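Local atomic coordinates of glycosylation Associate Protein 3 (Streptococcus agalactiae serotype V, PDB entry 6OYC), a protein that probably takes part, with its Gap1 and Gap2 partners, in the glycosylation and accessory Sec-dependent secretion of streptococcal surface glycoproteins. Residues I109-Y112 against P113-A116; F255-F258 against G259-L262; M306-G310 against N311-P315. All coordinates share one frame; numbering follows the deposited sequence.

Contact 1 of 3, residues I109-Y112 against P113-A116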
loop_
_atom_site.group_PDB
_atom_site.type_symbol
_atom_site.label_atom_id
_atom_site.label_comp_id
_atom_site.label_asym_id
_atom_site.label_seq_id
_atom_site.Cartn_x
_atom_site.Cartn_y
_atom_site.Cartn_z
ATOM N N ILE C 109 13.523 16.912 -0.765
ATOM C CA ILE C 109 13.971 16.708 0.595
ATOM C C ILE C 109 13.936 18.061 1.277
ATOM O O ILE C 109 14.452 19.045 0.737
ATOM C CB ILE C 109 15.372 16.080 0.644
ATOM C CG1 ILE C 109 15.325 14.695 -0.003
ATOM C CG2 ILE C 109 15.859 15.977 2.092
ATOM C CD1 ILE C 109 16.627 13.923 0.102
ATOM N N PHE C 110 13.312 18.116 2.442
ATOM C CA PHE C 110 13.196 19.355 3.186
ATOM C C PHE C 110 13.528 19.060 4.636
ATOM O O PHE C 110 13.450 17.913 5.083
ATOM C CB PHE C 110 11.786 19.938 3.081
ATOM C CG PHE C 110 10.727 19.077 3.751
ATOM C CD1 PHE C 110 10.135 18.025 3.061
ATOM C CD2 PHE C 110 10.346 19.309 5.069
ATOM C CE1 PHE C 110 9.172 17.223 3.665
ATOM C CE2 PHE C 110 9.389 18.514 5.685
ATOM C CZ PHE C 110 8.799 17.462 4.982
ATOM N N ILE C 111 13.881 20.110 5.372
ATOM C CA ILE C 111 14.019 20.038 6.820
ATOM C C ILE C 111 12.734 20.551 7.455
ATOM O O ILE C 111 12.255 21.630 7.105
ATOM C CB ILE C 111 15.238 20.840 7.301
ATOM C CG1 ILE C 111 16.507 20.006 7.097
ATOM C CG2 ILE C 111 15.070 21.230 8.752
ATOM C CD1 ILE C 111 17.717 20.845 6.837
ATOM N N TYR C 112 12.157 19.767 8.354
ATOM C CA TYR C 112 11.012 20.246 9.111
ATOM C C TYR C 112 11.476 21.412 9.976
ATOM O O TYR C 112 12.328 21.214 10.852
ATOM C CB TYR C 112 10.423 19.131 9.970
ATOM C CG TYR C 112 9.110 19.477 10.641
ATOM C CD1 TYR C 112 7.955 19.745 9.886
ATOM C CD2 TYR C 112 9.012 19.513 12.038
ATOM C CE1 TYR C 112 6.737 20.048 10.520
ATOM C CE2 TYR C 112 7.800 19.804 12.675
ATOM C CZ TYR C 112 6.667 20.075 11.915
ATOM O OH TYR C 112 5.482 20.381 12.564
ATOM N N PRO C 113 10.975 22.625 9.755
ATOM C CA PRO C 113 11.628 23.813 10.314
ATOM C C PRO C 113 11.303 24.037 11.785
ATOM O O PRO C 113 10.310 23.534 12.311
ATOM C CB PRO C 113 11.072 24.946 9.451
ATOM C CG PRO C 113 9.742 24.459 9.033
ATOM C CD PRO C 113 9.882 22.977 8.836
ATOM N N LYS C 114 12.162 24.853 12.430
ATOM C CA LYS C 114 12.093 25.080 13.873
ATOM C C LYS C 114 10.819 25.794 14.299
ATOM O O LYS C 114 10.362 25.602 15.427
ATOM C CB LYS C 114 13.286 25.899 14.370
ATOM C CG LYS C 114 14.578 25.146 14.706
ATOM C CD LYS C 114 15.000 24.169 13.628
ATOM C CE LYS C 114 15.796 24.935 12.591
ATOM N NZ LYS C 114 16.420 24.072 11.570
ATOM N N GLU C 115 10.256 26.638 13.444
ATOM C CA GLU C 115 9.048 27.390 13.773
ATOM C C GLU C 115 7.764 26.621 13.476
ATOM O O GLU C 115 6.672 27.105 13.801
ATOM C CB GLU C 115 9.034 28.715 13.007
ATOM C CG GLU C 115 10.045 29.713 13.530
ATOM C CD GLU C 115 9.846 30.018 14.998
ATOM O OE1 GLU C 115 8.695 30.244 15.420
ATOM O OE2 GLU C 115 10.843 30.025 15.737
ATOM N N ALA C 116 7.866 25.440 12.871
ATOM C CA ALA C 116 6.684 24.667 12.529
ATOM C C ALA C 116 6.063 24.074 13.793
ATOM O O ALA C 116 6.737 23.377 14.555
ATOM C CB ALA C 116 7.045 23.559 11.536
#

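Contact 2 of 3, residues F255-F258 against G259-L262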
loop_
_atom_site.group_PDB
_atom_site.type_symbol
_atom_site.label_atom_id
_atom_site.label_comp_id
_atom_site.label_asym_id
_atom_site.label_seq_id
_atom_site.Cartn_x
_atom_site.Cartn_y
_atom_site.Cartn_z
ATOM N N PHE C 255 -5.762 -8.651 8.212
ATOM C CA PHE C 255 -6.625 -8.328 7.091
ATOM C C PHE C 255 -7.214 -6.931 7.244
ATOM O O PHE C 255 -7.455 -6.454 8.354
ATOM C CB PHE C 255 -7.766 -9.346 6.974
ATOM C CG PHE C 255 -7.345 -10.686 6.420
ATOM C CD1 PHE C 255 -6.800 -10.788 5.141
ATOM C CD2 PHE C 255 -7.526 -11.845 7.166
ATOM C CE1 PHE C 255 -6.440 -12.015 4.622
ATOM C CE2 PHE C 255 -7.158 -13.080 6.664
ATOM C CZ PHE C 255 -6.613 -13.173 5.389
ATOM N N ALA C 256 -7.445 -6.285 6.114
ATOM C CA ALA C 256 -8.388 -5.182 6.026
ATOM C C ALA C 256 -9.758 -5.735 5.683
ATOM O O ALA C 256 -9.885 -6.907 5.333
ATOM C CB ALA C 256 -7.914 -4.186 4.975
ATOM N N PRO C 257 -10.821 -4.934 5.784
ATOM C CA PRO C 257 -12.135 -5.442 5.379
ATOM C C PRO C 257 -12.120 -5.843 3.911
ATOM O O PRO C 257 -11.295 -5.364 3.127
ATOM C CB PRO C 257 -13.068 -4.254 5.636
ATOM C CG PRO C 257 -12.388 -3.487 6.723
ATOM C CD PRO C 257 -10.931 -3.594 6.393
ATOM N N PHE C 258 -13.021 -6.769 3.555
ATOM C CA PHE C 258 -13.005 -7.344 2.211
ATOM C C PHE C 258 -13.074 -6.252 1.147
ATOM O O PHE C 258 -12.241 -6.203 0.233
ATOM C CB PHE C 258 -14.157 -8.347 2.050
ATOM C CG PHE C 258 -14.254 -8.940 0.676
ATOM C CD1 PHE C 258 -13.301 -9.832 0.225
ATOM C CD2 PHE C 258 -15.290 -8.583 -0.178
ATOM C CE1 PHE C 258 -13.388 -10.380 -1.059
ATOM C CE2 PHE C 258 -15.379 -9.116 -1.460
ATOM C CZ PHE C 258 -14.422 -10.014 -1.899
ATOM N N GLY C 259 -14.042 -5.340 1.277
ATOM C CA GLY C 259 -14.153 -4.248 0.328
ATOM C C GLY C 259 -12.903 -3.394 0.241
ATOM O O GLY C 259 -12.594 -2.847 -0.820
ATOM N N ILE C 260 -12.169 -3.258 1.344
ATOM C CA ILE C 260 -10.944 -2.471 1.279
ATOM C C ILE C 260 -9.841 -3.258 0.576
ATOM O O ILE C 260 -9.061 -2.693 -0.197
ATOM C CB ILE C 260 -10.533 -2.006 2.688
ATOM C CG1 ILE C 260 -11.571 -0.995 3.207
ATOM C CG2 ILE C 260 -9.087 -1.462 2.689
ATOM C CD1 ILE C 260 -11.312 -0.429 4.593
ATOM N N LEU C 261 -9.772 -4.574 0.803
ATOM C CA LEU C 261 -8.773 -5.385 0.108
ATOM C C LEU C 261 -8.911 -5.263 -1.404
ATOM O O LEU C 261 -7.910 -5.188 -2.120
ATOM C CB LEU C 261 -8.888 -6.848 0.536
ATOM C CG LEU C 261 -8.516 -7.129 1.990
ATOM C CD1 LEU C 261 -8.832 -8.568 2.374
ATOM C CD2 LEU C 261 -7.051 -6.777 2.264
ATOM N N LEU C 262 -10.148 -5.218 -1.906
ATOM C CA LEU C 262 -10.364 -5.158 -3.346
ATOM C C LEU C 262 -9.811 -3.881 -3.964
ATOM O O LEU C 262 -9.490 -3.867 -5.155
ATOM C CB LEU C 262 -11.852 -5.277 -3.658
ATOM C CG LEU C 262 -12.519 -6.597 -3.284
ATOM C CD1 LEU C 262 -13.979 -6.628 -3.758
ATOM C CD2 LEU C 262 -11.734 -7.781 -3.838
#

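Contact 3 of 3, residues M306-G310 against N311-P315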
loop_
_atom_site.group_PDB
_atom_site.type_symbol
_atom_site.label_atom_id
_atom_site.label_comp_id
_atom_site.label_asym_id
_atom_site.label_seq_id
_atom_site.Cartn_x
_atom_site.Cartn_y
_atom_site.Cartn_z
ATOM N N MET C 306 -4.928 -5.072 10.704
ATOM C CA MET C 306 -4.230 -4.412 9.598
ATOM C C MET C 306 -3.181 -3.398 10.050
ATOM O O MET C 306 -2.423 -2.904 9.208
ATOM C CB MET C 306 -5.230 -3.706 8.673
ATOM C CG MET C 306 -5.760 -2.337 9.202
ATOM S SD MET C 306 -6.809 -2.545 10.663
ATOM C CE MET C 306 -8.209 -3.407 9.975
ATOM N N ILE C 307 -3.114 -3.047 11.335
ATOM C CA ILE C 307 -2.059 -2.158 11.819
ATOM C C ILE C 307 -1.030 -2.887 12.668
ATOM O O ILE C 307 -0.019 -2.281 13.053
ATOM C CB ILE C 307 -2.632 -0.947 12.582
ATOM C CG1 ILE C 307 -3.196 -1.371 13.924
ATOM C CG2 ILE C 307 -3.713 -0.246 11.753
ATOM C CD1 ILE C 307 -4.108 -0.336 14.570
ATOM N N LEU C 308 -1.242 -4.168 12.962
ATOM C CA LEU C 308 -0.219 -4.955 13.636
ATOM C C LEU C 308 1.053 -5.031 12.794
ATOM O O LEU C 308 1.010 -5.045 11.562
ATOM C CB LEU C 308 -0.730 -6.373 13.900
ATOM C CG LEU C 308 -1.978 -6.490 14.780
ATOM C CD1 LEU C 308 -2.398 -7.944 14.933
ATOM C CD2 LEU C 308 -1.709 -5.859 16.121
ATOM N N SER C 309 2.202 -5.115 13.471
ATOM C CA SER C 309 3.459 -5.455 12.795
ATOM C C SER C 309 3.487 -6.967 12.572
ATOM O O SER C 309 4.223 -7.720 13.217
ATOM C CB SER C 309 4.664 -4.989 13.604
ATOM O OG SER C 309 4.537 -3.625 13.970
ATOM N N GLY C 310 2.642 -7.404 11.634
ATOM C CA GLY C 310 2.458 -8.818 11.381
ATOM C C GLY C 310 3.702 -9.537 10.904
ATOM O O GLY C 310 3.821 -10.748 11.120
ATOM N N ASN C 311 4.631 -8.822 10.270
ATOM C CA ASN C 311 5.891 -9.435 9.856
ATOM C C ASN C 311 6.618 -10.053 11.043
ATOM O O ASN C 311 7.246 -11.112 10.916
ATOM C CB ASN C 311 6.770 -8.394 9.172
ATOM C CG ASN C 311 7.305 -7.366 10.138
ATOM O OD1 ASN C 311 8.506 -7.291 10.381
ATOM N ND2 ASN C 311 6.412 -6.577 10.711
ATOM N N GLU C 312 6.516 -9.426 12.217
ATOM C CA GLU C 312 7.143 -9.979 13.412
ATOM C C GLU C 312 6.506 -11.276 13.872
ATOM O O GLU C 312 6.937 -11.818 14.893
ATOM C CB GLU C 312 7.115 -8.945 14.541
ATOM C CG GLU C 312 7.925 -7.721 14.198
ATOM C CD GLU C 312 7.757 -6.604 15.205
ATOM O OE1 GLU C 312 8.324 -5.512 14.977
ATOM O OE2 GLU C 312 7.058 -6.810 16.221
ATOM N N HIS C 313 5.493 -11.778 13.167
ATOM C CA HIS C 313 4.904 -13.078 13.471
ATOM C C HIS C 313 5.553 -14.221 12.708
ATOM O O HIS C 313 5.238 -15.385 12.986
ATOM C CB HIS C 313 3.406 -13.107 13.141
ATOM C CG HIS C 313 2.602 -12.060 13.839
ATOM N ND1 HIS C 313 1.246 -11.920 13.642
ATOM C CD2 HIS C 313 2.958 -11.102 14.727
ATOM C CE1 HIS C 313 0.801 -10.921 14.380
ATOM N NE2 HIS C 313 1.819 -10.405 15.044
ATOM N N LEU C 314 6.404 -13.924 11.731
ATOM C CA LEU C 314 6.941 -14.987 10.889
ATOM C C LEU C 314 7.648 -16.108 11.659
ATOM O O LEU C 314 7.568 -17.262 11.202
ATOM C CB LEU C 314 7.871 -14.372 9.835
ATOM C CG LEU C 314 7.137 -13.694 8.683
ATOM C CD1 LEU C 314 8.109 -12.995 7.761
ATOM C CD2 LEU C 314 6.317 -14.729 7.940
ATOM N N PRO C 315 8.323 -15.870 12.792
ATOM C CA PRO C 315 8.863 -17.013 13.561
ATOM C C PRO C 315 7.811 -17.950 14.167
ATOM O O PRO C 315 8.103 -19.141 14.331
ATOM C CB PRO C 315 9.712 -16.334 14.642
ATOM C CG PRO C 315 10.182 -15.063 13.965
ATOM C CD PRO C 315 8.992 -14.602 13.155
HETATM O O HOH W 1 7.092 -3.004 15.252
#

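Contact 1 of 3, residues I109-Y112 against P113-A116
Ala-116 sets its methyl group over one face of the Tyr-112 ring, four residues back along the chain. CB lies 3.9 Å from the centroid of the Tyr-112 ring and 26° off the ring normal, a CH-pi contact displaced toward the hydroxyl end; the closest atom is CZ of Tyr-112, 3.5 Å from CB of Ala-116. With its CG anti to the backbone N (chi1 -172°), Tyr-112 swings its ring forward beside its own carbonyl, and this lays the ring along the path of the turn that follows. Pro-113 meets the inner part of the same side chain, crossing it at about a right angle, with its CD 3.9 Å from Tyr-112 CD1. On the exposed flank, CG2 of Ile-111 and NZ of Lys-114 are 4.2 Å apart, a loose approach. The turn that brings Ala-116 back is closed by a bond from Ala-116 N to Pro-113 O, 3.1 Å. Lys-66 donates through NZ to the carbonyl oxygens of Lys-114 and Ala-116, and Phe-90 packs against Pro-113 and Ala-116. This is a type I beta turn, Pro-113 to Ala-116, linking strands 107-111 and 118-125 of two different antiparallel sheets in the accessory Sec family region.

Contact 2 of 3, residues F255-F258 against G259-L262
Leu-261 and Ala-256 meet at the apolar centre, where CD2 of Leu-261 lies 3.8 Å from CB of Ala-256. The other methyl of Leu-261 reaches back to the Phe-255 ring, CD1 to CD1 at 4.1 Å, approaching it obliquely. Ala-256 also receives Ile-260, whose CG2 comes to 3.7 Å from the Ala-256 CB. Ile-260 turns its longer branch, CG1 and CD1, to Pro-257: with CG1 anti to the carbonyl carbon (chi1 -67°) and CD1 extended beyond it, the chain runs side by side with the proline ring and in the same direction, CD1 of Ile-260 resting 3.7 Å from CD of Pro-257. Farther along, Leu-262 sits over one face of the Phe-258 ring, displaced toward its rim, and puts CD1 3.7 Å from CE2 of Phe-258. This packing lies at the first turn of helix 258-262, with Pro-257 at the N-cap; the helix follows parallel-sheet strand 248-251 through a short loop. Trp-280 of helix 270-281 meets both phenylalanines, edge-to-face with Phe-255, while Leu-261 also packs against Thr-231 and Phe-235 of helix 231-243. At the polar edge Pro-257 O accepts a bond from Leu-261 N at 2.9 Å, the donor lying almost in line with the C=O bond, together with a weak, strongly bent bond from Ile-260 N. One residue on, Leu-262 N bonds to O of Phe-258 at 3.2 Å, with an N-H...O angle of 152°.

Contact 3 of 3, residues M306-G310 against N311-P315
Gly-310 CA lies squarely over the centre of the His-313 imidazole, 3.9 Å from the ring centroid and 2° off the normal, a CH-pi contact within a 3-10 turn. The His-313 ring is folded back over the preceding backbone because its CG stands anti to the carbonyl carbon (chi1 -57°). Leu-308 adds a looser contact at the edge of this ring, through its CD1. Two backbone bonds of the i to i+3 kind hold the turn: His-313 N gives its hydrogen to Gly-310 O at 2.8 Å, and Glu-312 N to Ser-309 O at 3.0 Å. In both, the donor stands well above the carbonyl plane, 55° out of it at Gly-310. Before the turn, Ser-309 is the centre of an inverse gamma turn closed by a weak bond from Gly-310 N to Leu-308 O, which turns the chain into the 3-10 segment. Farther along that segment Leu-314 packs on Leu-186 and Tyr-292. On the outer side the extended Glu-312 chain lies beside Ser-309, its CD 3.8 Å from Ser-309 CB. A water joins their polar ends, 2.9 Å from OG of Ser-309 and donating to OE1 of Glu-312 at 2.8 Å.

Contact 1 belongs to the beta-rich accessory Sec family region, whereas contacts 2 and 3 lie in the part of the chain built on the parallel sheet; the centres of contacts 1 and 2 are about 36 Å apart, on opposite sides of the chain's centre. Contact 2 is the most surface-like, though Leu-261 within it is buried, while contacts 1 and 3 are partly buried. Their chemistry follows the backbone: a methyl on an aromatic face at a beta turn, mixed aliphatic and aromatic packing at a helix start, and a glycine CA against an imidazole face in a 3-10 turn. Contacts 2 and 3 touch directly, Met-306 CE packing 3.5 Å from Phe-255 O.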